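Local structure of hypothetical bacterial 6-phosphogluconolactonase (Bacteroides fragilis, 3SCY) at residues A[225-237]-A[250-264]. The protein is a putative 6-phosphogluconolactonase with a seven-bladed beta-propeller fold, and probably hydrolyses 6-phosphogluconolactone to 6-phosphogluconate. Residues are numbered along the deposited sequence; the frame is centred on the assembly and turned at random. Where two conformers were deposited one is given.
Sequences AYLINEIGGTVIA and TVAADTVNAQGSGDI
Val235 and Val251 form an antiparallel hydrogen-bonded pair at the outer edge of one blade of a seven-bladed beta-propeller, from which the chain crosses through 253-260 to the innermost strand of the next blade. Val235 N donates to Val251 O (2.8 Å, N-H...O angle 160°) and Val251 N to Val235 O (169°). Just past strand 250-252, Ala253 N at 2.8 Å and Asp254 N at 2.9 Å both donate to Gly233 O in its carbonyl plane, which fixes the start of the crossover.

Between the blades, Ile264 can be followed outward. Its CB lies 3.9 Å from Ile228 CB and its CG2 meets Ile228 CG2, for one of the two conformers of Ile228, the two side chains running past one another in opposing directions. With CG1 anti to the backbone N (chi1 -171°) and the chain extended, CD1 ends 3.7 Å from Tyr226 CB and 3.8 Å from Val235 CG1, meeting the valine tip to tip. Leu296, on strand 296-303 of the next blade, touches both valines.

In the turn that links strands 225-229 and 234-237, the carboxylate of Glu230 forms salt bridges with Arg151, Arg214 and Arg278, while Ser261 N donates to Glu230 O at 3.0 Å.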
ATOM      1  N   ALA A 225     -13.970   5.889   3.269  1.00 21.17           N
ATOM      2  CA  ALA A 225     -12.939   4.934   2.885  1.00 19.99           C
ATOM      3  C   ALA A 225     -13.178   4.522   1.448  1.00 20.65           C
ATOM      4  O   ALA A 225     -14.308   4.582   0.947  1.00 19.10           O
ATOM      5  CB  ALA A 225     -12.948   3.724   3.807  1.00 20.74           C
ATOM      6  N   TYR A 226     -12.117   4.097   0.771  1.00 17.39           N
ATOM      7  CA  TYR A 226     -12.194   3.713  -0.635  1.00 16.77           C
ATOM      8  C   TYR A 226     -11.407   2.455  -0.854  1.00 18.45           C
ATOM      9  O   TYR A 226     -10.266   2.351  -0.396  1.00 18.28           O
ATOM     10  CB  TYR A 226     -11.678   4.842  -1.545  1.00 17.87           C
ATOM     11  CG  TYR A 226     -12.468   6.112  -1.354  1.00 18.57           C
ATOM     12  CD1 TYR A 226     -13.603   6.373  -2.120  1.00 20.63           C
ATOM     13  CD2 TYR A 226     -12.058   7.078  -0.442  1.00 18.60           C
ATOM     14  CE1 TYR A 226     -14.368   7.522  -1.907  1.00 21.12           C
ATOM     15  CE2 TYR A 226     -12.811   8.228  -0.218  1.00 20.00           C
ATOM     16  CZ  TYR A 226     -13.953   8.454  -0.968  1.00 22.63           C
ATOM     17  OH  TYR A 226     -14.668   9.604  -0.753  1.00 23.12           O
ATOM     18  N   LEU A 227     -12.033   1.491  -1.505  1.00 18.07           N
ATOM     19  CA  LEU A 227     -11.428   0.209  -1.786  1.00 17.17           C
ATOM     20  C   LEU A 227     -11.266  -0.014  -3.275  1.00 18.17           C
ATOM     21  O   LEU A 227     -12.206   0.252  -4.025  1.00 18.54           O
ATOM     22  CB  LEU A 227     -12.350  -0.894  -1.209  1.00 18.09           C
ATOM     23  CG  LEU A 227     -12.066  -2.343  -1.583  1.00 20.58           C
ATOM     24  CD1 LEU A 227     -10.794  -2.853  -0.902  1.00 19.62           C
ATOM     25  CD2 LEU A 227     -13.268  -3.252  -1.215  1.00 22.14           C
ATOM     26  N   ILE A 228     -10.091  -0.517  -3.690  1.00 16.54           N
ATOM     27  CA  ILE A 228      -9.861  -0.891  -5.077  0.50 16.24           C
ATOM     28  C   ILE A 228      -9.947  -2.412  -5.138  1.00 19.68           C
ATOM     29  O   ILE A 228      -9.263  -3.101  -4.365  1.00 18.06           O
ATOM     30  CB  ILE A 228      -8.561  -0.320  -5.722  0.50 18.01           C
ATOM     31  CG1 ILE A 228      -8.539  -0.651  -7.232  0.50 19.06           C
ATOM     32  CG2 ILE A 228      -7.269  -0.812  -5.005  0.50 17.44           C
ATOM     33  CD1 ILE A 228      -7.534   0.071  -8.051  0.50 23.08           C
ATOM     34  N   ASN A 229     -10.783  -2.923  -6.063  1.00 18.69           N
ATOM     35  CA  ASN A 229     -11.003  -4.349  -6.255  1.00 19.66           C
ATOM     36  C   ASN A 229     -10.228  -4.811  -7.457  1.00 20.81           C
ATOM     37  O   ASN A 229     -10.473  -4.322  -8.570  1.00 20.94           O
ATOM     38  CB  ASN A 229     -12.491  -4.614  -6.405  1.00 21.19           C
ATOM     39  CG  ASN A 229     -13.226  -4.367  -5.119  1.00 23.72           C
ATOM     40  OD1 ASN A 229     -12.956  -4.998  -4.106  1.00 23.35           O
ATOM     41  ND2 ASN A 229     -14.153  -3.430  -5.131  1.00 26.39           N
ATOM     42  N   GLU A 230      -9.286  -5.746  -7.243  1.00 18.64           N
ATOM     43  CA  GLU A 230      -8.417  -6.218  -8.317  1.00 19.17           C
ATOM     44  C   GLU A 230      -9.189  -6.904  -9.442  1.00 23.70           C
ATOM     45  O   GLU A 230      -8.961  -6.596 -10.609  1.00 23.82           O
ATOM     46  CB  GLU A 230      -7.348  -7.178  -7.782  1.00 20.66           C
ATOM     47  CG  GLU A 230      -6.450  -7.754  -8.870  1.00 23.85           C
ATOM     48  CD  GLU A 230      -5.199  -8.439  -8.365  1.00 30.06           C
ATOM     49  OE1 GLU A 230      -4.609  -7.953  -7.374  1.00 27.24           O
ATOM     50  OE2 GLU A 230      -4.750  -9.405  -9.021  1.00 33.63           O
ATOM     51  N   ILE A 231     -10.057  -7.864  -9.100  1.00 21.22           N
ATOM     52  CA  ILE A 231     -10.725  -8.670 -10.113  1.00 21.22           C
ATOM     53  C   ILE A 231     -11.897  -7.934 -10.747  1.00 25.20           C
ATOM     54  O   ILE A 231     -12.040  -7.947 -11.972  1.00 26.46           O
ATOM     55  CB  ILE A 231     -11.178 -10.009  -9.501  1.00 23.97           C
ATOM     56  CG1 ILE A 231     -10.008 -10.736  -8.802  1.00 24.47           C
ATOM     57  CG2 ILE A 231     -11.809 -10.914 -10.596  1.00 24.33           C
ATOM     58  CD1 ILE A 231     -10.465 -11.955  -7.902  1.00 27.68           C
ATOM     59  N   GLY A 232     -12.728  -7.330  -9.920  1.00 22.61           N
ATOM     60  CA  GLY A 232     -13.896  -6.596 -10.396  1.00 22.81           C
ATOM     61  C   GLY A 232     -13.554  -5.306 -11.111  1.00 25.91           C
ATOM     62  O   GLY A 232     -14.340  -4.835 -11.939  1.00 26.46           O
ATOM     63  N   GLY A 233     -12.377  -4.749 -10.796  1.00 22.32           N
ATOM     64  CA  GLY A 233     -11.898  -3.506 -11.397  1.00 21.65           C
ATOM     65  C   GLY A 233     -12.709  -2.306 -10.949  1.00 25.15           C
ATOM     66  O   GLY A 233     -12.796  -1.296 -11.648  1.00 27.85           O
ATOM     67  N   THR A 234     -13.355  -2.446  -9.813  1.00 21.56           N
ATOM     68  CA  THR A 234     -14.198  -1.417  -9.250  1.00 19.52           C
ATOM     69  C   THR A 234     -13.559  -0.725  -8.070  1.00 20.15           C
ATOM     70  O   THR A 234     -12.712  -1.290  -7.370  1.00 20.45           O
ATOM     71  CB  THR A 234     -15.541  -2.018  -8.771  1.00 23.57           C
ATOM     72  OG1 THR A 234     -15.291  -3.089  -7.854  1.00 23.81           O
ATOM     73  CG2 THR A 234     -16.419  -2.523  -9.928  1.00 23.38           C
ATOM     74  N   VAL A 235     -14.015   0.505  -7.830  1.00 19.10           N
ATOM     75  CA  VAL A 235     -13.739   1.253  -6.609  1.00 17.68           C
ATOM     76  C   VAL A 235     -15.042   1.249  -5.840  1.00 21.56           C
ATOM     77  O   VAL A 235     -16.081   1.591  -6.408  1.00 22.05           O
ATOM     78  CB  VAL A 235     -13.196   2.698  -6.831  1.00 20.73           C
ATOM     79  CG1 VAL A 235     -13.069   3.462  -5.498  1.00 20.01           C
ATOM     80  CG2 VAL A 235     -11.854   2.671  -7.542  1.00 19.95           C
ATOM     81  N   ILE A 236     -14.976   0.869  -4.562  1.00 19.70           N
ATOM     82  CA  ILE A 236     -16.116   0.954  -3.671  1.00 19.78           C
ATOM     83  C   ILE A 236     -15.838   2.082  -2.684  1.00 22.06           C
ATOM     84  O   ILE A 236     -14.766   2.125  -2.049  1.00 21.30           O
ATOM     85  CB  ILE A 236     -16.437  -0.374  -2.958  1.00 23.30           C
ATOM     86  CG1 ILE A 236     -16.753  -1.474  -4.005  1.00 23.31           C
ATOM     87  CG2 ILE A 236     -17.625  -0.178  -2.012  1.00 24.68           C
ATOM     88  CD1 ILE A 236     -16.979  -2.884  -3.365  1.00 26.66           C
ATOM     89  N   ALA A 237     -16.794   3.015  -2.596  1.00 22.61           N
ATOM     90  CA  ALA A 237     -16.758   4.123  -1.656  1.00 22.02           C
ATOM     91  C   ALA A 237     -17.599   3.764  -0.459  1.00 24.86           C
ATOM     92  O   ALA A 237     -18.699   3.224  -0.602  1.00 24.41           O
ATOM     93  CB  ALA A 237     -17.286   5.398  -2.304  1.00 23.95           C
ATOM     94  N   THR A 250     -20.389   2.225  -5.922  1.00 25.00           N
ATOM     95  CA  THR A 250     -19.456   1.367  -6.655  1.00 23.54           C
ATOM     96  C   THR A 250     -19.267   2.018  -8.024  1.00 28.00           C
ATOM     97  O   THR A 250     -20.264   2.298  -8.698  1.00 28.41           O
ATOM     98  CB  THR A 250     -19.940  -0.091  -6.780  1.00 30.05           C
ATOM     99  OG1 THR A 250     -20.025  -0.697  -5.498  1.00 29.53           O
ATOM    100  CG2 THR A 250     -19.020  -0.940  -7.661  1.00 27.61           C
ATOM    101  N   VAL A 251     -18.004   2.250  -8.443  1.00 23.93           N
ATOM    102  CA  VAL A 251     -17.672   2.821  -9.756  1.00 22.82           C
ATOM    103  C   VAL A 251     -16.663   1.918 -10.450  1.00 24.37           C
ATOM    104  O   VAL A 251     -15.946   1.174  -9.801  1.00 21.81           O
ATOM    105  CB  VAL A 251     -17.167   4.290  -9.719  1.00 25.77           C
ATOM    106  CG1 VAL A 251     -18.229   5.233  -9.168  1.00 27.20           C
ATOM    107  CG2 VAL A 251     -15.865   4.423  -8.922  1.00 24.34           C
ATOM    108  N   ALA A 252     -16.601   1.993 -11.776  1.00 23.50           N
ATOM    109  CA  ALA A 252     -15.670   1.210 -12.546  1.00 22.98           C
ATOM    110  C   ALA A 252     -14.366   1.948 -12.724  1.00 26.71           C
ATOM    111  O   ALA A 252     -14.344   3.027 -13.314  1.00 27.88           O
ATOM    112  CB  ALA A 252     -16.272   0.901 -13.913  1.00 24.01           C
ATOM    113  N   ALA A 253     -13.258   1.356 -12.248  1.00 21.80           N
ATOM    114  CA  ALA A 253     -11.921   1.909 -12.494  1.00 21.08           C
ATOM    115  C   ALA A 253     -11.444   1.353 -13.814  1.00 23.92           C
ATOM    116  O   ALA A 253     -10.895   2.069 -14.641  1.00 24.29           O
ATOM    117  CB  ALA A 253     -10.972   1.511 -11.371  1.00 21.59           C
ATOM    118  N   ASP A 254     -11.683   0.050 -14.016  1.00 24.12           N
ATOM    119  CA  ASP A 254     -11.330  -0.684 -15.234  1.00 24.82           C
ATOM    120  C   ASP A 254     -12.575  -0.823 -16.091  1.00 28.49           C
ATOM    121  O   ASP A 254     -13.620  -1.260 -15.598  1.00 27.87           O
ATOM    122  CB  ASP A 254     -10.748  -2.065 -14.859  1.00 25.78           C
ATOM    123  CG  ASP A 254     -10.654  -3.107 -15.968  1.00 40.87           C
ATOM    124  OD1 ASP A 254     -10.350  -2.725 -17.122  1.00 37.86           O
ATOM    125  OD2 ASP A 254     -10.825  -4.311 -15.666  1.00 48.66           O
ATOM    126  N   THR A 255     -12.462  -0.484 -17.374  1.00 25.84           N
ATOM    127  CA  THR A 255     -13.633  -0.588 -18.256  1.00 27.33           C
ATOM    128  C   THR A 255     -13.383  -1.579 -19.405  1.00 32.63           C
ATOM    129  O   THR A 255     -14.197  -1.631 -20.338  1.00 33.45           O
ATOM    130  CB  THR A 255     -14.013   0.805 -18.780  1.00 35.35           C
ATOM    131  OG1 THR A 255     -12.952   1.291 -19.609  1.00 36.24           O
ATOM    132  CG2 THR A 255     -14.351   1.792 -17.650  1.00 35.83           C
ATOM    133  N   VAL A 256     -12.288  -2.380 -19.345  1.00 28.51           N
ATOM    134  CA  VAL A 256     -11.950  -3.341 -20.424  1.00 28.64           C
ATOM    135  C   VAL A 256     -11.875  -4.786 -19.886  1.00 33.18           C
ATOM    136  O   VAL A 256     -11.327  -5.667 -20.564  1.00 33.52           O
ATOM    137  CB  VAL A 256     -10.665  -2.952 -21.218  1.00 31.51           C
ATOM    138  CG1 VAL A 256     -10.878  -1.688 -22.042  1.00 31.98           C
ATOM    139  CG2 VAL A 256      -9.449  -2.805 -20.319  1.00 29.78           C
ATOM    140  N   ASN A 257     -12.434  -5.032 -18.672  1.00 31.05           N
ATOM    141  CA  ASN A 257     -12.471  -6.344 -18.010  1.00 32.00           C
ATOM    142  C   ASN A 257     -11.060  -6.969 -17.928  1.00 34.32           C
ATOM    143  O   ASN A 257     -10.889  -8.175 -18.142  1.00 34.57           O
ATOM    144  CB  ASN A 257     -13.470  -7.287 -18.727  1.00 36.33           C
ATOM    145  CG  ASN A 257     -13.865  -8.497 -17.918  1.00 56.18           C
ATOM    146  OD1 ASN A 257     -14.211  -8.407 -16.734  1.00 50.89           O
ATOM    147  ND2 ASN A 257     -13.797  -9.666 -18.539  1.00 50.98           N
ATOM    148  N   ALA A 258     -10.052  -6.139 -17.571  1.00 30.33           N
ATOM    149  CA  ALA A 258      -8.652  -6.572 -17.455  1.00 30.18           C
ATOM    150  C   ALA A 258      -8.416  -7.462 -16.226  1.00 31.03           C
ATOM    151  O   ALA A 258      -7.460  -8.234 -16.211  1.00 29.85           O
ATOM    152  CB  ALA A 258      -7.745  -5.353 -17.376  1.00 30.32           C
ATOM    153  N   GLN A 259      -9.267  -7.308 -15.187  1.00 29.01           N
ATOM    154  CA  GLN A 259      -9.212  -8.033 -13.917  1.00 28.82           C
ATOM    155  C   GLN A 259      -7.804  -7.931 -13.279  1.00 30.16           C
ATOM    156  O   GLN A 259      -7.251  -8.922 -12.815  1.00 30.40           O
ATOM    157  CB  GLN A 259      -9.657  -9.491 -14.108  1.00 31.77           C
ATOM    158  CG  GLN A 259     -11.044  -9.584 -14.733  1.00 38.00           C
ATOM    159  CD  GLN A 259     -11.562 -10.989 -14.809  1.00 52.56           C
ATOM    160  OE1 GLN A 259     -10.818 -11.948 -15.054  1.00 44.19           O
ATOM    161  NE2 GLN A 259     -12.858 -11.129 -14.601  1.00 46.13           N
ATOM    162  N   GLY A 260      -7.237  -6.722 -13.318  1.00 23.73           N
ATOM    163  CA  GLY A 260      -5.900  -6.456 -12.805  1.00 22.00           C
ATOM    164  C   GLY A 260      -5.751  -5.112 -12.123  1.00 23.18           C
ATOM    165  O   GLY A 260      -4.682  -4.506 -12.195  1.00 22.80           O
ATOM    166  N   SER A 261      -6.792  -4.643 -11.428  1.00 20.46           N
ATOM    167  CA  SER A 261      -6.673  -3.329 -10.775  1.00 18.96           C
ATOM    168  C   SER A 261      -5.666  -3.376  -9.615  1.00 22.78           C
ATOM    169  O   SER A 261      -5.392  -4.444  -9.056  1.00 22.30           O
ATOM    170  CB  SER A 261      -8.028  -2.799 -10.348  1.00 21.57           C
ATOM    171  OG  SER A 261      -8.783  -2.513 -11.520  1.00 22.78           O
ATOM    172  N   GLY A 262      -5.006  -2.238  -9.395  1.00 18.64           N
ATOM    173  CA  GLY A 262      -3.863  -2.195  -8.502  1.00 18.51           C
ATOM    174  C   GLY A 262      -3.947  -1.339  -7.261  1.00 18.85           C
ATOM    175  O   GLY A 262      -4.299  -1.829  -6.179  1.00 18.94           O
ATOM    176  N   ASP A 263      -3.534  -0.098  -7.388  1.00 15.26           N
ATOM    177  CA  ASP A 263      -3.431   0.775  -6.231  1.00 15.07           C
ATOM    178  C   ASP A 263      -4.460   1.926  -6.253  1.00 17.45           C
ATOM    179  O   ASP A 263      -5.144   2.154  -7.240  1.00 16.97           O
ATOM    180  CB  ASP A 263      -2.007   1.320  -6.156  1.00 15.40           C
ATOM    181  CG  ASP A 263      -1.526   1.718  -4.771  1.00 18.65           C
ATOM    182  OD1 ASP A 263      -2.269   1.454  -3.768  1.00 19.59           O
ATOM    183  OD2 ASP A 263      -0.406   2.255  -4.677  1.00 20.32           O
ATOM    184  N   ILE A 264      -4.593   2.584  -5.110  1.00 14.51           N
ATOM    185  CA  ILE A 264      -5.590   3.634  -4.943  1.00 14.47           C
ATOM    186  C   ILE A 264      -5.069   4.698  -3.991  1.00 15.66           C
ATOM    187  O   ILE A 264      -4.522   4.394  -2.926  1.00 15.60           O
ATOM    188  CB  ILE A 264      -6.940   3.012  -4.430  1.00 16.11           C
ATOM    189  CG1 ILE A 264      -8.075   4.054  -4.457  1.00 16.37           C
ATOM    190  CG2 ILE A 264      -6.781   2.333  -3.034  1.00 15.65           C
ATOM    191  CD1 ILE A 264      -9.500   3.409  -4.224  1.00 18.02           C
TER
HETATM  192  O   HOH W   1      -4.249  -9.456 -11.698  1.00 36.07           O
HETATM  193  O   HOH W   2     -11.850  -6.258 -14.105  1.00 36.14           O
HETATM  194  O   HOH W   3     -14.261  -8.818 -13.554  1.00 44.86           O
HETATM  195  O   HOH W   4     -15.074  -2.294 -13.527  1.00 35.32           O
HETATM  196  O   HOH W   5     -14.553  -6.063 -15.032  1.00 53.94           O